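Local coordinates for protein CsoZ (Staphylococcus aureus, PDB 6FF1) that probably acts as a copper metallochaperone, a small heavy-metal-associated domain protein taking part in copper homeostasis, at residues A[25-33]-A[45-56]. Sequence-based numbering, arbitrary orientation. Where two conformers were deposited one is given.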
ATOM      1  N   ILE A  25      -5.388  -2.228  -1.846  1.00 11.72           N
ATOM      2  CA  ILE A  25      -5.055  -1.971  -0.482  1.00 12.24           C
ATOM      3  C   ILE A  25      -6.224  -1.319   0.240  1.00 12.16           C
ATOM      4  O   ILE A  25      -6.606  -1.731   1.367  1.00 12.64           O
ATOM      5  CB  ILE A  25      -3.808  -1.114  -0.366  1.00 12.46           C
ATOM      6  CG1 ILE A  25      -2.596  -1.865  -0.929  1.00 12.29           C
ATOM      7  CG2 ILE A  25      -3.592  -0.696   1.070  1.00 13.55           C
ATOM      8  CD1 ILE A  25      -1.341  -1.002  -0.957  1.00 13.44           C
ATOM      9  N   SER A  26      -6.870  -0.337  -0.356  1.00 11.93           N
ATOM     10  CA  SER A  26      -7.930   0.392   0.295  1.00 12.53           C
ATOM     11  C   SER A  26      -9.072  -0.542   0.690  1.00 12.54           C
ATOM     12  O   SER A  26      -9.713  -0.313   1.688  1.00 13.47           O
ATOM     13  CB  SER A  26      -8.553   1.445  -0.633  1.00 14.24           C
ATOM     14  OG  SER A  26      -7.632   2.481  -0.841  1.00 16.15           O
ATOM     15  N   ASN A  27      -9.353  -1.509  -0.125  1.00 11.87           N
ATOM     16  CA  ASN A  27     -10.470  -2.411   0.101  1.00 14.27           C
ATOM     17  C   ASN A  27     -10.225  -3.540   1.062  1.00 14.05           C
ATOM     18  O   ASN A  27     -11.159  -4.267   1.436  1.00 15.52           O
ATOM     19  CB  ASN A  27     -11.045  -2.927  -1.211  1.00 14.76           C
ATOM     20  CG  ASN A  27     -11.729  -1.789  -2.020  1.00 16.18           C
ATOM     21  OD1 ASN A  27     -11.978  -0.708  -1.512  1.00 18.74           O
ATOM     22  ND2 ASN A  27     -11.947  -2.056  -3.260  1.00 20.01           N
ATOM     23  N   MET A  28      -8.984  -3.654   1.548  1.00 12.41           N
ATOM     24  CA  MET A  28      -8.741  -4.555   2.643  1.00 12.72           C
ATOM     25  C   MET A  28      -9.503  -4.064   3.860  1.00 12.65           C
ATOM     26  O   MET A  28      -9.520  -2.885   4.175  1.00 12.56           O
ATOM     27  CB  MET A  28      -7.245  -4.590   2.960  1.00 13.84           C
ATOM     28  CG  MET A  28      -6.441  -5.184   1.863  1.00 14.94           C
ATOM     29  SD  MET A  28      -4.664  -5.014   2.207  1.00 16.65           S
ATOM     30  CE  MET A  28      -4.452  -6.047   3.535  1.00 22.12           C
ATOM     31  N   ILE A  29     -10.161  -5.004   4.554  1.00 12.90           N
ATOM     32  CA  ILE A  29     -10.861  -4.623   5.763  1.00 13.02           C
ATOM     33  C   ILE A  29      -9.893  -4.039   6.773  1.00 12.40           C
ATOM     34  O   ILE A  29      -8.855  -4.628   7.022  1.00 13.95           O
ATOM     35  CB  ILE A  29     -11.657  -5.758   6.361  1.00 14.67           C
ATOM     36  CG1 ILE A  29     -12.682  -6.267   5.357  1.00 17.25           C
ATOM     37  CG2 ILE A  29     -12.319  -5.298   7.661  1.00 14.58           C
ATOM     38  CD1 ILE A  29     -13.766  -5.317   5.011  1.00 19.35           C
ATOM     39  N   GLY A  30     -10.214  -2.871   7.316  1.00 12.05           N
ATOM     40  CA  GLY A  30      -9.352  -2.192   8.265  1.00 12.36           C
ATOM     41  C   GLY A  30      -8.468  -1.136   7.675  1.00 12.08           C
ATOM     42  O   GLY A  30      -7.879  -0.367   8.421  1.00 13.10           O
ATOM     43  N   VAL A  31      -8.341  -1.136   6.336  1.00 11.61           N
ATOM     44  CA  VAL A  31      -7.533  -0.090   5.696  1.00 11.13           C
ATOM     45  C   VAL A  31      -8.454   1.068   5.327  1.00 11.58           C
ATOM     46  O   VAL A  31      -9.397   0.876   4.571  1.00 12.66           O
ATOM     47  CB  VAL A  31      -6.810  -0.598   4.448  1.00 11.55           C
ATOM     48  CG1 VAL A  31      -6.073   0.579   3.811  1.00 13.18           C
ATOM     49  CG2 VAL A  31      -5.835  -1.716   4.823  1.00 12.91           C
ATOM     50  N   HIS A  32      -8.123   2.236   5.831  0.50 11.19           N
ATOM     51  CA  HIS A  32      -8.941   3.402   5.595  0.50 12.44           C
ATOM     52  C   HIS A  32      -8.147   4.235   4.543  0.50 13.07           C
ATOM     53  O   HIS A  32      -8.115   3.923   3.389  0.50 16.45           O
ATOM     54  CB  HIS A  32      -9.295   4.038   6.934  0.50 13.89           C
ATOM     55  CG  HIS A  32      -9.859   3.056   7.919  0.50 12.96           C
ATOM     56  ND1 HIS A  32     -10.841   2.155   7.580  0.50 12.88           N
ATOM     57  CD2 HIS A  32      -9.548   2.801   9.204  0.50 14.55           C
ATOM     58  CE1 HIS A  32     -11.123   1.397   8.620  0.50 13.12           C
ATOM     59  NE2 HIS A  32     -10.370   1.782   9.630  0.50 14.29           N
ATOM     60  N   GLN A  33      -7.421   5.178   4.936  1.00 17.28           N
ATOM     61  CA  GLN A  33      -6.800   6.127   4.019  1.00 17.05           C
ATOM     62  C   GLN A  33      -5.616   5.447   3.311  1.00 16.04           C
ATOM     63  O   GLN A  33      -4.787   4.784   3.948  1.00 16.68           O
ATOM     64  CB  GLN A  33      -6.386   7.378   4.776  1.00 20.66           C
ATOM     65  CG  GLN A  33      -7.554   8.223   5.351  1.00 25.81           C
ATOM     66  CD  GLN A  33      -7.829   8.016   6.821  1.00 27.98           C
ATOM     67  OE1 GLN A  33      -7.783   6.902   7.299  1.00 26.96           O
ATOM     68  NE2 GLN A  33      -8.121   9.075   7.543  1.00 37.94           N
ATOM     69  N   VAL A  45      -0.522   4.709   4.413  1.00 12.85           N
ATOM     70  CA  VAL A  45      -1.688   3.923   4.733  1.00 12.37           C
ATOM     71  C   VAL A  45      -2.048   4.164   6.183  1.00 12.38           C
ATOM     72  O   VAL A  45      -1.191   4.172   7.036  1.00 14.38           O
ATOM     73  CB  VAL A  45      -1.427   2.459   4.455  1.00 14.76           C
ATOM     74  CG1 VAL A  45      -1.249   2.067   3.042  1.00 22.92           C
ATOM     75  CG2 VAL A  45      -0.273   1.912   5.201  1.00 16.50           C
ATOM     76  N   SER A  46      -3.349   4.280   6.454  1.00 12.71           N
ATOM     77  CA  SER A  46      -3.910   4.280   7.792  1.00 12.83           C
ATOM     78  C   SER A  46      -4.800   3.069   7.923  1.00 12.07           C
ATOM     79  O   SER A  46      -5.634   2.780   7.049  1.00 13.45           O
ATOM     80  CB  SER A  46      -4.737   5.529   8.046  1.00 17.07           C
ATOM     81  OG  SER A  46      -3.925   6.645   7.939  1.00 22.99           O
ATOM     82  N   TYR A  47      -4.570   2.288   8.983  1.00 12.34           N
ATOM     83  CA  TYR A  47      -5.215   1.001   9.049  1.00 13.80           C
ATOM     84  C   TYR A  47      -5.315   0.513  10.496  1.00 13.44           C
ATOM     85  O   TYR A  47      -4.614   0.967  11.379  1.00 16.37           O
ATOM     86  CB  TYR A  47      -4.409  -0.046   8.259  1.00 13.22           C
ATOM     87  CG  TYR A  47      -3.017  -0.268   8.771  1.00 12.87           C
ATOM     88  CD1 TYR A  47      -2.004   0.531   8.364  1.00 14.11           C
ATOM     89  CD2 TYR A  47      -2.726  -1.231   9.724  1.00 14.25           C
ATOM     90  CE1 TYR A  47      -0.721   0.424   8.901  1.00 15.26           C
ATOM     91  CE2 TYR A  47      -1.471  -1.355  10.227  1.00 15.17           C
ATOM     92  CZ  TYR A  47      -0.462  -0.550   9.802  1.00 15.28           C
ATOM     93  OH  TYR A  47       0.805  -0.723  10.353  1.00 17.55           O
ATOM     94  N   GLU A  48      -6.188  -0.438  10.680  1.00 13.46           N
ATOM     95  CA  GLU A  48      -6.396  -1.112  11.946  1.00 13.31           C
ATOM     96  C   GLU A  48      -6.697  -2.565  11.710  1.00 14.88           C
ATOM     97  O   GLU A  48      -7.145  -2.969  10.625  1.00 13.37           O
ATOM     98  CB  GLU A  48      -7.525  -0.482  12.744  1.00 15.31           C
ATOM     99  CG  GLU A  48      -8.872  -0.580  12.049  1.00 14.13           C
ATOM    100  CD  GLU A  48      -9.975   0.164  12.802  1.00 15.55           C
ATOM    101  OE1 GLU A  48     -10.620   1.029  12.187  1.00 16.46           O
ATOM    102  OE2 GLU A  48     -10.212  -0.118  14.012  1.00 18.09           O
ATOM    103  N   THR A  49      -6.530  -3.377  12.783  1.00 14.86           N
ATOM    104  CA  THR A  49      -6.896  -4.788  12.774  1.00 16.16           C
ATOM    105  C   THR A  49      -8.307  -4.934  12.183  1.00 14.02           C
ATOM    106  O   THR A  49      -9.179  -4.169  12.567  1.00 15.30           O
ATOM    107  CB  THR A  49      -6.862  -5.323  14.197  1.00 18.96           C
ATOM    108  OG1 THR A  49      -5.534  -5.157  14.632  1.00 23.70           O
ATOM    109  CG2 THR A  49      -7.281  -6.766  14.287  1.00 21.46           C
ATOM    110  N   PRO A  50      -8.501  -5.842  11.226  1.00 13.91           N
ATOM    111  CA  PRO A  50      -7.625  -6.968  10.888  1.00 15.64           C
ATOM    112  C   PRO A  50      -6.465  -6.712   9.934  1.00 16.95           C
ATOM    113  O   PRO A  50      -5.687  -7.617   9.626  1.00 20.36           O
ATOM    114  CB  PRO A  50      -8.602  -7.975  10.237  1.00 16.80           C
ATOM    115  CG  PRO A  50      -9.616  -7.099   9.590  1.00 15.71           C
ATOM    116  CD  PRO A  50      -9.820  -5.985  10.585  1.00 15.04           C
ATOM    117  N   ALA A  51      -6.429  -5.495   9.386  1.00 14.42           N
ATOM    118  CA  ALA A  51      -5.318  -5.130   8.506  1.00 14.47           C
ATOM    119  C   ALA A  51      -4.078  -4.983   9.374  1.00 13.36           C
ATOM    120  O   ALA A  51      -4.169  -4.562  10.514  1.00 15.09           O
ATOM    121  CB  ALA A  51      -5.640  -3.823   7.770  1.00 16.13           C
ATOM    122  N   ASN A  52      -2.926  -5.290   8.797  1.00 14.73           N
ATOM    123  CA  ASN A  52      -1.690  -5.055   9.468  1.00 14.20           C
ATOM    124  C   ASN A  52      -0.638  -4.799   8.429  1.00 13.71           C
ATOM    125  O   ASN A  52      -0.870  -4.983   7.242  1.00 13.67           O
ATOM    126  CB  ASN A  52      -1.311  -6.208  10.405  1.00 17.26           C
ATOM    127  CG  ASN A  52      -1.386  -7.532   9.724  1.00 18.82           C
ATOM    128  OD1 ASN A  52      -0.651  -7.844   8.797  1.00 17.83           O
ATOM    129  ND2 ASN A  52      -2.319  -8.348  10.213  1.00 29.47           N
ATOM    130  N   LEU A  53       0.523  -4.351   8.870  1.00 13.32           N
ATOM    131  CA  LEU A  53       1.552  -3.985   7.896  1.00 13.28           C
ATOM    132  C   LEU A  53       1.877  -5.160   7.027  1.00 13.84           C
ATOM    133  O   LEU A  53       2.073  -5.047   5.808  1.00 14.05           O
ATOM    134  CB  LEU A  53       2.773  -3.449   8.613  1.00 14.63           C
ATOM    135  CG  LEU A  53       3.877  -2.939   7.722  1.00 15.36           C
ATOM    136  CD1 LEU A  53       3.408  -1.813   6.879  1.00 16.60           C
ATOM    137  CD2 LEU A  53       5.082  -2.518   8.546  1.00 17.92           C
ATOM    138  N   ASN A  54       2.045  -6.348   7.633  1.00 12.68           N
ATOM    139  CA  ASN A  54       2.422  -7.477   6.855  1.00 13.60           C
ATOM    140  C   ASN A  54       1.447  -7.817   5.736  1.00 13.11           C
ATOM    141  O   ASN A  54       1.837  -8.210   4.637  1.00 13.90           O
ATOM    142  CB  ASN A  54       2.685  -8.720   7.726  1.00 14.59           C
ATOM    143  CG  ASN A  54       4.001  -8.644   8.458  1.00 18.30           C
ATOM    144  OD1 ASN A  54       4.783  -7.713   8.305  1.00 21.12           O
ATOM    145  ND2 ASN A  54       4.212  -9.620   9.334  1.00 21.65           N
ATOM    146  N   SER A  55       0.159  -7.738   6.040  1.00 13.99           N
ATOM    147  CA  SER A  55      -0.857  -8.095   5.020  1.00 14.23           C
ATOM    148  C   SER A  55      -0.907  -7.012   3.912  1.00 13.13           C
ATOM    149  O   SER A  55      -1.098  -7.355   2.767  1.00 14.18           O
ATOM    150  CB  SER A  55      -2.242  -8.318   5.642  1.00 17.18           C
ATOM    151  OG  SER A  55      -2.802  -7.160   6.281  1.00 19.04           O
ATOM    152  N   ILE A  56      -0.693  -5.754   4.271  1.00 12.40           N
ATOM    153  CA  ILE A  56      -0.614  -4.695   3.248  1.00 12.45           C
ATOM    154  C   ILE A  56       0.583  -4.916   2.355  1.00 11.99           C
ATOM    155  O   ILE A  56       0.531  -4.839   1.140  1.00 13.41           O
ATOM    156  CB  ILE A  56      -0.597  -3.359   3.935  1.00 12.42           C
ATOM    157  CG1 ILE A  56      -1.905  -3.105   4.653  1.00 13.55           C
ATOM    158  CG2 ILE A  56      -0.334  -2.254   2.923  1.00 13.45           C
ATOM    159  CD1 ILE A  56      -1.880  -1.934   5.619  1.00 15.03           C
TER
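I25 opens the join between the two halves of this ferredoxin-like βαββαβ fold, a clear example of two helices sharing one face of an antiparallel sheet. Its CG2 branch meets both V45 CG1 and I56 CG2, each 4.1 Å away, so helix 15-26 touches strand 42-47 and helix 53-62 at once. Past the helix end, M28 sends an otherwise extended chain across to helix 53-62; a bend at chi3 (68°) lays CE beside I56 CG1 and 3.4 Å from S55 OG. N52, at the N-cap just before that helix, accepts from S55 N through OD1. I29 rests CG2 on P50 CG, beside the cis peptide. The type II turn from M28 to V31 then brings G30 so close to segment 45-56 that its CA makes a CA-H...O contact of 3.3 Å with E48 O; its own O accepts E48 N. V31 pairs with Y47 in the non-hydrogen-bonded manner, and its CG2 touches A51 CB at 3.6 Å and I56 CD1 tip to tip. I56 CD1 also lies over one face of the Y47 ring, whose OH is hydrogen-bonded to N5 OD1 on strand 3-10. H32 N donates to S46 O. In the conformer described, G30 O sits over the H32 ring centre, while NE2 donates in the ring plane to the anti lone pair of E48 OE1 at 2.7 Å, the carboxylate turned 85° from the imidazole. Q33 O, knitting the hairpin together, accepts S46 N in its carbonyl plane at 2.9 Å.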